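Local coordinates for tubulin-like protein CetZ (Methanosaeta thermophila, PDB 3ZID), which binds and hydrolyses GTP as an archaeal tubulin/FtsZ-family cytoskeletal protein and is probably involved in the control of cell shape, at residues V197-L202 with L234-A239. Sequence-based numbering, arbitrary orientation.
Sequences VAQRLL and LGYYQA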
# COMPACT_ATOMS: atom_id res chain seq x y z
N VAL A 197 6.06 -5.65 -4.22
CA VAL A 197 4.93 -5.69 -3.31
C VAL A 197 4.39 -7.10 -3.26
O VAL A 197 4.22 -7.67 -2.20
CB VAL A 197 3.78 -4.74 -3.74
CG1 VAL A 197 2.59 -4.90 -2.77
CG2 VAL A 197 4.27 -3.29 -3.73
N ALA A 198 4.13 -7.66 -4.44
CA ALA A 198 3.58 -9.00 -4.56
C ALA A 198 4.49 -10.03 -3.88
O ALA A 198 4.02 -10.94 -3.21
CB ALA A 198 3.37 -9.33 -6.01
N GLN A 199 5.79 -9.88 -4.07
CA GLN A 199 6.74 -10.83 -3.50
C GLN A 199 6.63 -10.82 -1.98
O GLN A 199 6.53 -11.87 -1.34
CB GLN A 199 8.15 -10.45 -3.90
CG GLN A 199 9.21 -11.47 -3.57
CD GLN A 199 10.55 -11.08 -4.20
OE1 GLN A 199 10.84 -9.89 -4.39
NE2 GLN A 199 11.35 -12.08 -4.55
N ARG A 200 6.59 -9.62 -1.43
CA ARG A 200 6.48 -9.47 0.01
C ARG A 200 5.15 -9.96 0.57
O ARG A 200 5.14 -10.62 1.59
CB ARG A 200 6.76 -8.02 0.43
CG ARG A 200 8.25 -7.70 0.37
CD ARG A 200 8.53 -6.24 0.13
NE ARG A 200 9.79 -6.05 -0.59
CZ ARG A 200 10.72 -5.17 -0.25
NH1 ARG A 200 10.56 -4.38 0.81
NH2 ARG A 200 11.83 -5.09 -0.97
N LEU A 201 4.04 -9.70 -0.13
CA LEU A 201 2.73 -10.13 0.36
C LEU A 201 2.61 -11.65 0.36
O LEU A 201 2.03 -12.24 1.28
CB LEU A 201 1.60 -9.54 -0.49
CG LEU A 201 1.30 -8.04 -0.38
CD1 LEU A 201 0.14 -7.67 -1.33
CD2 LEU A 201 0.99 -7.66 1.06
N LEU A 202 3.11 -12.26 -0.70
CA LEU A 202 3.11 -13.71 -0.82
C LEU A 202 3.97 -14.37 0.25
O LEU A 202 3.58 -15.38 0.83
CB LEU A 202 3.53 -14.14 -2.22
CG LEU A 202 2.39 -13.93 -3.23
CD1 LEU A 202 2.90 -14.11 -4.64
CD2 LEU A 202 1.25 -14.90 -2.91
N LEU A 234 6.59 -3.15 4.71
CA LEU A 234 7.23 -4.45 4.67
C LEU A 234 8.68 -4.28 4.20
O LEU A 234 8.96 -3.58 3.22
CB LEU A 234 6.51 -5.39 3.69
CG LEU A 234 5.05 -5.70 4.01
CD1 LEU A 234 4.46 -6.62 2.94
CD2 LEU A 234 4.96 -6.37 5.38
N GLY A 235 9.59 -4.96 4.87
CA GLY A 235 10.98 -5.03 4.42
C GLY A 235 11.32 -6.45 3.95
O GLY A 235 10.64 -7.41 4.27
N TYR A 236 12.38 -6.57 3.17
CA TYR A 236 12.66 -7.84 2.54
C TYR A 236 14.11 -7.90 2.15
O TYR A 236 14.69 -6.89 1.77
CB TYR A 236 11.81 -7.96 1.29
CG TYR A 236 11.95 -9.25 0.53
CD1 TYR A 236 12.91 -9.42 -0.46
CD2 TYR A 236 11.07 -10.29 0.78
CE1 TYR A 236 12.99 -10.61 -1.17
CE2 TYR A 236 11.14 -11.46 0.08
CZ TYR A 236 12.10 -11.62 -0.88
OH TYR A 236 12.13 -12.82 -1.55
N TYR A 237 14.69 -9.08 2.28
CA TYR A 237 16.02 -9.33 1.77
C TYR A 237 16.22 -10.79 1.48
O TYR A 237 15.98 -11.62 2.34
CB TYR A 237 17.08 -8.86 2.75
CG TYR A 237 18.49 -9.10 2.24
CD1 TYR A 237 19.08 -8.25 1.32
CD2 TYR A 237 19.20 -10.21 2.68
CE1 TYR A 237 20.37 -8.50 0.87
CE2 TYR A 237 20.48 -10.44 2.24
CZ TYR A 237 21.05 -9.60 1.33
OH TYR A 237 22.31 -9.87 0.90
N GLN A 238 16.65 -11.08 0.26
CA GLN A 238 17.01 -12.43 -0.14
C GLN A 238 18.53 -12.55 -0.13
O GLN A 238 19.20 -11.88 -0.89
CB GLN A 238 16.52 -12.69 -1.55
CG GLN A 238 17.05 -13.97 -2.14
CD GLN A 238 16.41 -15.16 -1.51
OE1 GLN A 238 15.24 -15.39 -1.72
NE2 GLN A 238 17.17 -15.92 -0.71
N ALA A 239 19.08 -13.39 0.74
CA ALA A 239 20.52 -13.63 0.80
C ALA A 239 21.02 -14.51 -0.34
O ALA A 239 20.25 -15.26 -0.93
CB ALA A 239 20.92 -14.25 2.15
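Arg-200, on the central helix that joins the two domains of the tubulin/FtsZ fold, reaches between Leu-234 and Tyr-236 of an edge strand in the C-terminal domain, making a buried helix-on-strand contact. The axes of helix 197-202 and strand 234-238 run almost perpendicular, 93° apart, with a closest approach of 9.0 Å. With CG beside the backbone N (chi1 -75°) and the chain extended to NE, the arginine crosses the strand and brings its guanidinium to the backbone. There Arg-200 NH1 donates to Leu-234 O at 3.0 Å. The acceptor lies in the guanidinium plane, but the bond is bent (137° at the hydrogen) and NH1 stands above the carbonyl plane. The same nitrogen also bonds to Gly-258 O, so two backbone carbonyls hold it and probably help fix the turn of the guanidinium. Tyr-236 CB sits over the centre of one guanidinium face, 3.4 Å from Arg-200 CZ. The tyrosine ring runs across the helix, and its hydroxyl end comes to Gln-199, whose extended chain crosses it at about a right angle, with Gln-199 CD 3.7 Å from Tyr-236 CZ. Although Gln-199 NE2 is near the phenol oxygen, they are not hydrogen-bonded; Tyr-236 OH pairs with Arg-315 instead. On the other flank the contact turns apolar: Leu-234 CD1 packs on Arg-200 CB at 3.7 Å and, more loosely, on Leu-201 CD2. Strand 232-238 pairs antiparallel with strand 315-322, whose Leu-317 and Val-319 touch Arg-200 and Leu-234 respectively, while Ala-198, Gln-199 and Leu-202 pack helix 186-210 against helix 10-30 of the GTPase domain.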